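Local coordinates for fucolectin-related protein (Streptococcus pneumoniae, PDB 2J22) that probably binds fucose-containing carbohydrates such as blood group antigens, serving as a carbohydrate-binding module of a streptococcal virulence factor, at residues Leu12-Thr21 with Ile62-Lys72; Lys40-His51 with Tyr76-Arg85. One frame throughout, in Å; residues are numbered along the deposited sequence.

Contact 1 (Leu12-Thr21 with Ile62-Lys72)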
loop_
_atom_site.group_PDB
_atom_site.type_symbol
_atom_site.label_atom_id
_atom_site.label_comp_id
_atom_site.label_asym_id
_atom_site.label_seq_id
_atom_site.Cartn_x
_atom_site.Cartn_y
_atom_site.Cartn_z
ATOM N N LEU A 12 -2.636 -7.890 17.992
ATOM C CA LEU A 12 -2.661 -7.147 16.697
ATOM C C LEU A 12 -3.701 -7.740 15.789
ATOM O O LEU A 12 -3.735 -8.965 15.618
ATOM C CB LEU A 12 -1.306 -7.197 15.993
ATOM C CG LEU A 12 -0.197 -6.423 16.692
ATOM C CD1 LEU A 12 1.119 -6.596 15.986
ATOM C CD2 LEU A 12 -0.565 -4.920 16.862
ATOM N N SER A 13 -4.544 -6.889 15.200
ATOM C CA SER A 13 -5.412 -7.360 14.126
ATOM C C SER A 13 -5.190 -6.532 12.823
ATOM O O SER A 13 -4.830 -5.337 12.887
ATOM C CB SER A 13 -6.866 -7.411 14.603
ATOM O OG SER A 13 -7.731 -6.622 13.810
ATOM N N ASN A 14 -5.353 -7.187 11.660
ATOM C CA ASN A 14 -5.158 -6.496 10.361
ATOM C C ASN A 14 -6.438 -5.829 9.961
ATOM O O ASN A 14 -7.327 -6.432 9.330
ATOM C CB ASN A 14 -4.691 -7.469 9.291
ATOM C CG ASN A 14 -4.389 -6.791 8.000
ATOM O OD1 ASN A 14 -4.349 -5.561 7.931
ATOM N ND2 ASN A 14 -4.261 -7.576 6.948
ATOM N N ILE A 15 -6.601 -4.583 10.366
ATOM C CA ILE A 15 -7.858 -3.929 9.989
ATOM C C ILE A 15 -7.906 -3.440 8.555
ATOM O O ILE A 15 -8.957 -2.965 8.122
ATOM C CB ILE A 15 -8.172 -2.755 10.926
ATOM C CG1 ILE A 15 -7.031 -1.737 10.852
ATOM C CG2 ILE A 15 -8.466 -3.285 12.324
ATOM C CD1 ILE A 15 -7.523 -0.288 11.236
ATOM N N ALA A 16 -6.825 -3.568 7.785
ATOM C CA ALA A 16 -6.919 -3.248 6.334
ATOM C C ALA A 16 -7.981 -4.057 5.584
ATOM O O ALA A 16 -8.575 -3.572 4.592
ATOM C CB ALA A 16 -5.539 -3.436 5.643
ATOM N N LEU A 17 -8.147 -5.321 5.983
ATOM C CA LEU A 17 -8.980 -6.266 5.235
ATOM C C LEU A 17 -10.343 -5.697 4.829
ATOM O O LEU A 17 -11.164 -5.308 5.686
ATOM C CB LEU A 17 -9.162 -7.575 6.006
ATOM C CG LEU A 17 -7.822 -8.276 6.271
ATOM C CD1 LEU A 17 -7.933 -9.358 7.365
ATOM C CD2 LEU A 17 -7.343 -8.860 4.948
ATOM N N THR A 18 -10.542 -5.613 3.516
ATOM C CA THR A 18 -11.809 -5.176 2.897
ATOM C C THR A 18 -12.187 -3.705 3.150
ATOM O O THR A 18 -13.296 -3.274 2.787
ATOM C CB THR A 18 -12.992 -6.095 3.310
ATOM O OG1 THR A 18 -13.488 -5.657 4.590
ATOM C CG2 THR A 18 -12.553 -7.520 3.557
ATOM N N LYS A 19 -11.274 -2.928 3.744
ATOM C CA LYS A 19 -11.478 -1.474 3.814
ATOM C C LYS A 19 -11.626 -0.938 2.413
ATOM O O LYS A 19 -11.290 -1.627 1.440
ATOM C CB LYS A 19 -10.305 -0.782 4.495
ATOM C CG LYS A 19 -10.229 -1.079 5.981
ATOM C CD LYS A 19 -11.422 -0.462 6.693
ATOM C CE LYS A 19 -11.301 -0.622 8.220
ATOM N NZ LYS A 19 -11.518 -2.039 8.667
ATOM N N GLU A 20 -12.144 0.269 2.284
ATOM C CA GLU A 20 -12.298 0.859 0.959
ATOM C C GLU A 20 -10.940 1.281 0.431
ATOM O O GLU A 20 -10.186 1.991 1.140
ATOM C CB GLU A 20 -13.228 2.077 1.017
ATOM C CG GLU A 20 -14.708 1.694 0.956
ATOM C CD GLU A 20 -15.605 2.825 1.458
ATOM O OE1 GLU A 20 -15.320 3.362 2.572
ATOM O OE2 GLU A 20 -16.587 3.190 0.742
ATOM N N THR A 21 -10.623 0.826 -0.778
ATOM C CA THR A 21 -9.393 1.240 -1.451
ATOM C C THR A 21 -9.635 1.998 -2.755
ATOM O O THR A 21 -10.748 1.910 -3.403
ATOM C CB THR A 21 -8.441 0.038 -1.660
ATOM O OG1 THR A 21 -9.094 -0.949 -2.468
ATOM C CG2 THR A 21 -8.168 -0.663 -0.345
ATOM N N ILE A 62 -5.730 3.629 0.942
ATOM C CA ILE A 62 -6.682 2.879 1.773
ATOM C C ILE A 62 -7.296 3.842 2.796
ATOM O O ILE A 62 -6.588 4.663 3.391
ATOM C CB ILE A 62 -6.022 1.684 2.464
ATOM C CG1 ILE A 62 -7.082 0.874 3.238
ATOM C CG2 ILE A 62 -4.833 2.161 3.366
ATOM C CD1 ILE A 62 -6.579 -0.392 3.858
ATOM N N ASP A 63 -8.634 3.759 2.921
ATOM C CA ASP A 63 -9.434 4.566 3.864
ATOM C C ASP A 63 -9.831 3.611 4.984
ATOM O O ASP A 63 -10.545 2.638 4.743
ATOM C CB ASP A 63 -10.674 5.170 3.174
ATOM C CG ASP A 63 -11.480 6.176 4.092
ATOM O OD1 ASP A 63 -11.233 6.316 5.291
ATOM O OD2 ASP A 63 -12.363 6.908 3.640
ATOM N N LEU A 64 -9.296 3.847 6.188
ATOM C CA LEU A 64 -9.588 2.991 7.354
ATOM C C LEU A 64 -10.983 3.235 7.988
ATOM O O LEU A 64 -11.355 2.512 8.901
ATOM C CB LEU A 64 -8.505 3.131 8.428
ATOM C CG LEU A 64 -7.070 2.789 8.013
ATOM C CD1 LEU A 64 -6.150 3.183 9.137
ATOM C CD2 LEU A 64 -6.917 1.252 7.666
ATOM N N ALA A 65 -11.731 4.223 7.482
ATOM C CA ALA A 65 -13.156 4.452 7.848
ATOM C C ALA A 65 -13.336 5.296 9.122
ATOM O O ALA A 65 -14.352 6.013 9.274
ATOM C CB ALA A 65 -13.932 3.138 7.975
ATOM N N GLN A 66 -12.378 5.182 10.037
ATOM C CA GLN A 66 -12.208 6.160 11.117
ATOM C C GLN A 66 -10.758 6.153 11.558
ATOM O O GLN A 66 -10.011 5.239 11.200
ATOM C CB GLN A 66 -13.119 5.823 12.286
ATOM C CG GLN A 66 -12.968 4.418 12.787
ATOM C CD GLN A 66 -13.049 4.338 14.305
ATOM O OE1 GLN A 66 -13.132 3.243 14.848
ATOM N NE2 GLN A 66 -12.964 5.492 14.989
ATOM N N THR A 67 -10.369 7.159 12.348
ATOM C CA THR A 67 -9.030 7.266 12.916
ATOM C C THR A 67 -8.712 6.038 13.743
ATOM O O THR A 67 -9.567 5.554 14.514
ATOM C CB THR A 67 -8.925 8.558 13.763
ATOM O OG1 THR A 67 -9.148 9.691 12.912
ATOM C CG2 THR A 67 -7.505 8.782 14.302
ATOM N N GLU A 68 -7.497 5.497 13.562
ATOM C CA GLU A 68 -7.114 4.307 14.305
ATOM C C GLU A 68 -5.735 4.567 14.832
ATOM O O GLU A 68 -4.997 5.361 14.228
ATOM C CB GLU A 68 -7.130 2.991 13.450
ATOM C CG GLU A 68 -8.534 2.554 12.947
ATOM C CD GLU A 68 -9.499 1.987 14.000
ATOM O OE1 GLU A 68 -9.131 1.739 15.169
ATOM O OE2 GLU A 68 -10.678 1.761 13.652
ATOM N N GLU A 69 -5.424 3.914 15.957
ATOM C CA GLU A 69 -4.051 3.860 16.486
ATOM C C GLU A 69 -3.278 2.783 15.761
ATOM O O GLU A 69 -3.536 1.618 15.947
ATOM C CB GLU A 69 -4.038 3.633 18.014
ATOM C CG GLU A 69 -4.656 4.790 18.784
ATOM C CD GLU A 69 -4.835 4.441 20.248
ATOM O OE1 GLU A 69 -3.802 4.280 20.952
ATOM O OE2 GLU A 69 -6.011 4.268 20.659
ATOM N N LEU A 70 -2.290 3.199 14.971
ATOM C CA LEU A 70 -1.645 2.322 14.023
ATOM C C LEU A 70 -0.382 1.765 14.638
ATOM O O LEU A 70 0.483 2.541 14.998
ATOM C CB LEU A 70 -1.300 3.092 12.725
ATOM C CG LEU A 70 -2.491 3.862 12.114
ATOM C CD1 LEU A 70 -2.091 4.726 10.920
ATOM C CD2 LEU A 70 -3.613 2.899 11.763
ATOM N N GLU A 71 -0.258 0.432 14.678
ATOM C CA GLU A 71 0.897 -0.227 15.310
ATOM C C GLU A 71 1.935 -0.579 14.276
ATOM O O GLU A 71 3.125 -0.335 14.474
ATOM C CB GLU A 71 0.534 -1.521 16.062
ATOM C CG GLU A 71 -0.488 -1.341 17.153
ATOM C CD GLU A 71 -0.011 -0.322 18.167
ATOM O OE1 GLU A 71 1.218 -0.415 18.524
ATOM O OE2 GLU A 71 -0.844 0.556 18.569
ATOM N N LYS A 72 1.483 -1.160 13.156
ATOM C CA LYS A 72 2.419 -1.711 12.202
ATOM C C LYS A 72 1.804 -1.548 10.827
ATOM O O LYS A 72 0.561 -1.663 10.683
ATOM C CB LYS A 72 2.643 -3.215 12.531
ATOM C CG LYS A 72 3.853 -3.917 11.800
ATOM C CD LYS A 72 3.673 -5.421 12.000
ATOM C CE LYS A 72 4.794 -6.102 12.743
ATOM N NZ LYS A 72 4.332 -7.528 12.994
HETATM O O HOH W 1 -13.022 1.854 4.399
#
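A single water is gripped three times where Glu20 and Asp63 meet: it donates to Asp63 O at 2.6 Å, accepts from Glu20 N, and donates more distantly to Glu20 OE1. Beside it the backbones join directly, Asp63 N reaching Glu20 O at 3.0 Å with an N-H...O angle of 174°. Thr21 and Ile62, the next pair, are antiparallel and non-hydrogen-bonded, their CA atoms 4.5 Å apart. Next to Glu20, Lys19 folds back at chi2 (-67°) and chi4 (-72°), which brings NZ to Ile15 O at 2.8 Å, in the carbonyl plane, and lays CE 3.2 Å from Leu64 O. The polar end thus ties the loop to itself, while the aliphatic chain runs along the carbonyls of Asp63 and Leu64.

Ile62 CD1 packs against the first residue of the type II turn Ala16-Lys19, 3.7 Å from Ala16 CB. Ile15 CD1 touches both Glu68 CG, at 3.5 Å, and Leu64 CD2, the Ile15 and Leu64 side chains crossing at about a right angle. Farther along, Leu12 CD2 rests on Glu71 CG at 3.6 Å.

Strand 59-64 lies between the outermost strand 20-23 and strand 125-130, and Asp63 OD1, accepting from Ala65 N in an Asx turn, also forms a salt bridge with Lys124. After the corner at Ala65 and Gln66, strand 67-77 enters the second sheet, where it and strand 13-14 both pair with strand 139-146.

Contact 2 (Lys40-His51 with Tyr76-Arg85); sequences KNGDYGHHSVTH and YNRTDAEIQR. With CA (calcium ion), chain B.
This is a loop-to-loop contact, polar at its centre, in which the calcium-bound loop Lys40-His51 meets the end of strand 67-77 and the loop that follows it. The geometry centres on Asp80 OD1, which accepts from Tyr44 N at 2.8 Å and from Arg78 NE at 2.9 Å, the two reaching it from opposite faces of the carboxylate. Arg78 binds side-on in a salt bridge, its NH2 donating to Asp80 OD2 on the syn side, so both carboxylate oxygens hold the guanidinium. Tyr44 CD1 lies over one guanidinium face and Ala81 C over the other.

Between the backbones, Thr79 N donates to Gly42 O at 2.9 Å (164°), and a water links Gly42 N with Thr79 OG1. Gly42, without a side chain, comes within 4.3 Å of Arg78, CA to CA. At the strand end, Lys40 CD sits over a face of Tyr76, 3.7 Å from the ring centroid and 25° off its normal, a CH-pi contact. On the loop side, Ser48 binds calcium through both O and OG, with Leu34, Asp37, Asn39, Ala140 and Glu141 completing the site.

The extended chain of Arg78, with CG anti to the backbone N (chi1 -171°), carries its NH1 toward His51 NE2, which also lies 3.7 Å from Arg85 NH1. His51, Arg78, Asp80 and Arg85 match the spacing of the F-type lectin sequence motif, in which the histidine and arginines contact fucose. The chemistry is therefore consistent with a sugar pocket whose Arg78 is oriented by Asp80, held in turn by the backbone of the calcium loop.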
loop_
_atom_site.group_PDB
_atom_site.type_symbol
_atom_site.label_atom_id
_atom_site.label_comp_id
_atom_site.label_asym_id
_atom_site.label_seq_id
_atom_site.Cartn_x
_atom_site.Cartn_y
_atom_site.Cartn_z
ATOM N N LYS A 40 -1.436 -12.783 0.394
ATOM C CA LYS A 40 -0.155 -12.171 0.154
ATOM C C LYS A 40 0.621 -12.706 -1.052
ATOM O O LYS A 40 1.779 -12.274 -1.278
ATOM C CB LYS A 40 0.739 -12.377 1.385
ATOM C CG LYS A 40 0.307 -11.489 2.548
ATOM C CD LYS A 40 0.992 -11.984 3.837
ATOM C CE LYS A 40 0.162 -13.022 4.571
ATOM N NZ LYS A 40 0.988 -13.664 5.644
ATOM N N ASN A 41 0.035 -13.638 -1.815
ATOM C CA ASN A 41 0.726 -14.179 -3.016
ATOM C C ASN A 41 1.090 -13.020 -3.995
ATOM O O ASN A 41 0.203 -12.230 -4.454
ATOM C CB ASN A 41 -0.182 -15.249 -3.702
ATOM C CG ASN A 41 0.569 -16.074 -4.742
ATOM O OD1 ASN A 41 1.513 -15.591 -5.364
ATOM N ND2 ASN A 41 0.194 -17.340 -4.879
ATOM N N GLY A 42 2.369 -12.868 -4.307
ATOM C CA GLY A 42 2.779 -11.812 -5.226
ATOM C C GLY A 42 2.932 -12.230 -6.684
ATOM O O GLY A 42 3.409 -11.459 -7.494
ATOM N N ASP A 43 2.511 -13.463 -7.018
ATOM C CA ASP A 43 2.576 -13.933 -8.388
ATOM C C ASP A 43 1.430 -13.295 -9.109
ATOM O O ASP A 43 0.300 -13.593 -8.751
ATOM C CB ASP A 43 2.408 -15.446 -8.463
ATOM C CG ASP A 43 2.307 -15.914 -9.885
ATOM O OD1 ASP A 43 3.264 -15.679 -10.606
ATOM O OD2 ASP A 43 1.276 -16.420 -10.403
ATOM N N TYR A 44 1.668 -12.438 -10.111
ATOM C CA TYR A 44 0.520 -11.689 -10.714
ATOM C C TYR A 44 -0.690 -12.586 -11.131
ATOM O O TYR A 44 -1.866 -12.177 -11.003
ATOM C CB TYR A 44 0.951 -10.743 -11.902
ATOM C CG TYR A 44 -0.066 -9.669 -12.106
ATOM C CD1 TYR A 44 -0.077 -8.527 -11.322
ATOM C CD2 TYR A 44 -1.121 -9.869 -12.980
ATOM C CE1 TYR A 44 -1.116 -7.559 -11.474
ATOM C CE2 TYR A 44 -2.114 -8.897 -13.148
ATOM C CZ TYR A 44 -2.096 -7.752 -12.372
ATOM O OH TYR A 44 -3.168 -6.842 -12.505
ATOM N N GLY A 45 -0.437 -13.805 -11.639
ATOM C CA GLY A 45 -1.518 -14.591 -12.228
ATOM C C GLY A 45 -2.306 -15.357 -11.206
ATOM O O GLY A 45 -3.244 -16.083 -11.530
ATOM N N HIS A 46 -1.897 -15.224 -9.950
ATOM C CA HIS A 46 -2.721 -15.669 -8.842
ATOM C C HIS A 46 -3.786 -14.636 -8.451
ATOM O O HIS A 46 -4.544 -14.844 -7.505
ATOM C CB HIS A 46 -1.886 -16.170 -7.667
ATOM C CG HIS A 46 -1.432 -17.595 -7.851
ATOM N ND1 HIS A 46 -0.382 -17.948 -8.673
ATOM C CD2 HIS A 46 -1.935 -18.754 -7.367
ATOM C CE1 HIS A 46 -0.231 -19.258 -8.659
ATOM N NE2 HIS A 46 -1.173 -19.774 -7.883
ATOM N N HIS A 47 -3.794 -13.522 -9.185
ATOM C CA HIS A 47 -4.881 -12.552 -9.153
ATOM C C HIS A 47 -5.027 -11.857 -7.804
ATOM O O HIS A 47 -6.110 -11.416 -7.426
ATOM C CB HIS A 47 -6.192 -13.188 -9.700
ATOM C CG HIS A 47 -6.128 -13.568 -11.160
ATOM N ND1 HIS A 47 -6.880 -14.586 -11.699
ATOM C CD2 HIS A 47 -5.379 -13.076 -12.183
ATOM C CE1 HIS A 47 -6.593 -14.714 -12.986
ATOM N NE2 HIS A 47 -5.690 -13.804 -13.306
ATOM N N SER A 48 -3.907 -11.680 -7.097
ATOM C CA SER A 48 -3.982 -10.956 -5.831
ATOM C C SER A 48 -3.028 -9.770 -5.730
ATOM O O SER A 48 -2.702 -9.306 -4.642
ATOM C CB SER A 48 -3.858 -11.939 -4.639
ATOM O OG SER A 48 -4.513 -11.408 -3.492
ATOM N N VAL A 49 -2.658 -9.222 -6.887
ATOM C CA VAL A 49 -1.787 -8.091 -6.993
ATOM C C VAL A 49 -2.425 -6.937 -7.791
ATOM O O VAL A 49 -3.003 -7.154 -8.918
ATOM C CB VAL A 49 -0.391 -8.554 -7.586
ATOM C CG1 VAL A 49 0.665 -7.413 -7.600
ATOM C CG2 VAL A 49 0.100 -9.719 -6.828
ATOM N N THR A 50 -2.350 -5.718 -7.192
ATOM C CA THR A 50 -2.874 -4.500 -7.820
ATOM C C THR A 50 -1.941 -4.127 -9.023
ATOM O O THR A 50 -0.795 -4.621 -9.148
ATOM C CB THR A 50 -2.926 -3.293 -6.801
ATOM O OG1 THR A 50 -1.598 -2.828 -6.571
ATOM C CG2 THR A 50 -3.507 -3.678 -5.347
ATOM N N HIS A 51 -2.407 -3.230 -9.871
ATOM C CA HIS A 51 -1.687 -2.754 -11.060
ATOM C C HIS A 51 -2.283 -1.451 -11.542
ATOM O O HIS A 51 -3.495 -1.411 -11.868
ATOM C CB HIS A 51 -1.716 -3.800 -12.196
ATOM C CG HIS A 51 -0.513 -3.741 -13.104
ATOM N ND1 HIS A 51 -0.026 -2.569 -13.639
ATOM C CD2 HIS A 51 0.302 -4.721 -13.555
ATOM C CE1 HIS A 51 1.023 -2.830 -14.404
ATOM N NE2 HIS A 51 1.253 -4.132 -14.358
ATOM N N TYR A 76 3.628 -5.929 0.946
ATOM C CA TYR A 76 4.082 -7.131 0.224
ATOM C C TYR A 76 4.169 -6.766 -1.249
ATOM O O TYR A 76 3.235 -6.201 -1.801
ATOM C CB TYR A 76 3.110 -8.285 0.438
ATOM C CG TYR A 76 3.277 -8.905 1.805
ATOM C CD1 TYR A 76 4.315 -9.793 2.041
ATOM C CD2 TYR A 76 2.462 -8.537 2.891
ATOM C CE1 TYR A 76 4.543 -10.336 3.283
ATOM C CE2 TYR A 76 2.698 -9.083 4.179
ATOM C CZ TYR A 76 3.741 -9.981 4.337
ATOM O OH TYR A 76 3.983 -10.587 5.536
ATOM N N ASN A 77 5.348 -6.936 -1.840
ATOM C CA ASN A 77 5.544 -6.573 -3.243
ATOM C C ASN A 77 5.051 -7.653 -4.216
ATOM O O ASN A 77 4.896 -8.803 -3.822
ATOM C CB ASN A 77 7.056 -6.400 -3.436
ATOM C CG ASN A 77 7.422 -5.609 -4.694
ATOM O OD1 ASN A 77 6.570 -5.121 -5.412
ATOM N ND2 ASN A 77 8.741 -5.477 -4.949
ATOM N N ARG A 78 4.814 -7.299 -5.474
ATOM C CA ARG A 78 4.765 -8.263 -6.557
ATOM C C ARG A 78 6.076 -9.089 -6.540
ATOM O O ARG A 78 7.114 -8.587 -6.090
ATOM C CB ARG A 78 4.700 -7.509 -7.900
ATOM C CG ARG A 78 4.426 -8.422 -9.145
ATOM C CD ARG A 78 4.253 -7.646 -10.468
ATOM N NE ARG A 78 4.159 -8.601 -11.591
ATOM C CZ ARG A 78 4.066 -8.211 -12.853
ATOM N NH1 ARG A 78 4.089 -6.907 -13.140
ATOM N NH2 ARG A 78 4.008 -9.106 -13.831
ATOM N N THR A 79 6.003 -10.343 -6.971
ATOM C CA THR A 79 7.167 -11.250 -6.949
ATOM C C THR A 79 7.480 -11.952 -8.298
ATOM O O THR A 79 8.589 -12.404 -8.498
ATOM C CB THR A 79 7.022 -12.342 -5.813
ATOM O OG1 THR A 79 5.891 -13.169 -6.075
ATOM C CG2 THR A 79 6.744 -11.738 -4.431
ATOM N N ASP A 80 6.546 -12.057 -9.232
ATOM C CA ASP A 80 6.834 -12.852 -10.442
ATOM C C ASP A 80 7.740 -12.142 -11.466
ATOM O O ASP A 80 8.545 -12.789 -12.111
ATOM C CB ASP A 80 5.541 -13.285 -11.116
ATOM C CG ASP A 80 4.744 -12.090 -11.644
ATOM O OD1 ASP A 80 4.162 -11.349 -10.820
ATOM O OD2 ASP A 80 4.682 -11.781 -12.837
ATOM N N ALA A 81 7.612 -10.814 -11.587
ATOM C CA ALA A 81 8.326 -9.995 -12.567
ATOM C C ALA A 81 8.242 -8.514 -12.121
ATOM O O ALA A 81 7.472 -8.180 -11.222
ATOM C CB ALA A 81 7.691 -10.163 -13.969
ATOM N N GLU A 82 9.042 -7.652 -12.747
ATOM C CA GLU A 82 9.010 -6.189 -12.510
ATOM C C GLU A 82 9.027 -5.797 -11.035
ATOM O O GLU A 82 8.398 -4.798 -10.654
ATOM C CB GLU A 82 7.783 -5.571 -13.166
ATOM C CG GLU A 82 7.612 -5.952 -14.624
ATOM C CD GLU A 82 8.718 -5.372 -15.485
ATOM O OE1 GLU A 82 9.635 -4.700 -14.946
ATOM O OE2 GLU A 82 8.646 -5.594 -16.703
ATOM N N ILE A 83 9.750 -6.553 -10.199
ATOM C CA ILE A 83 9.677 -6.312 -8.746
ATOM C C ILE A 83 10.312 -4.957 -8.381
ATOM O O ILE A 83 10.004 -4.370 -7.326
ATOM C CB ILE A 83 10.305 -7.461 -7.910
ATOM C CG1 ILE A 83 11.837 -7.452 -8.040
ATOM C CG2 ILE A 83 9.694 -8.836 -8.248
ATOM C CD1 ILE A 83 12.499 -8.423 -7.108
ATOM N N GLN A 84 11.176 -4.471 -9.298
ATOM C CA GLN A 84 11.918 -3.226 -9.106
ATOM C C GLN A 84 11.011 -2.028 -9.099
ATOM O O GLN A 84 11.422 -0.957 -8.717
ATOM C CB GLN A 84 12.992 -3.034 -10.224
ATOM C CG GLN A 84 12.480 -2.421 -11.550
ATOM C CD GLN A 84 11.759 -3.430 -12.381
ATOM O OE1 GLN A 84 11.840 -4.622 -12.101
ATOM N NE2 GLN A 84 11.026 -2.978 -13.380
ATOM N N ARG A 85 9.789 -2.182 -9.613
ATOM C CA ARG A 85 8.945 -1.010 -9.696
ATOM C C ARG A 85 8.594 -0.448 -8.309
ATOM O O ARG A 85 8.303 0.720 -8.211
ATOM C CB ARG A 85 7.666 -1.357 -10.432
ATOM C CG ARG A 85 7.856 -1.592 -11.901
ATOM C CD ARG A 85 6.574 -1.966 -12.615
ATOM N NE ARG A 85 6.755 -2.067 -14.074
ATOM C CZ ARG A 85 5.951 -2.721 -14.907
ATOM N NH1 ARG A 85 4.906 -3.398 -14.463
ATOM N NH2 ARG A 85 6.220 -2.743 -16.207
HETATM CA CA CA B . -3.472 -9.571 -2.135
HETATM O O HOH W 2 4.700 -14.643 -3.898
#

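In the fold
From the N terminus, Leu12-Thr21 comes first, then Lys40-His51, Ile62-Lys72 and Tyr76-Arg85. Contact 1 joins the first and third and closes a loop of 40 residues; contact 2 joins the second and fourth and closes one of 24. Because the four segments alternate, the closures cross rather than nest: the calcium-binding loop lies inside the span closed by contact 1, yet packs against chain beyond it. The centres are about 21 Å apart, on opposite sides of the chain's centre. Strand 67-77 runs between them, joining the region where contact 1 connects the two antiparallel sheets to that where contact 2 joins the calcium loop to the loop after the strand, both contributing to the probable fucose site.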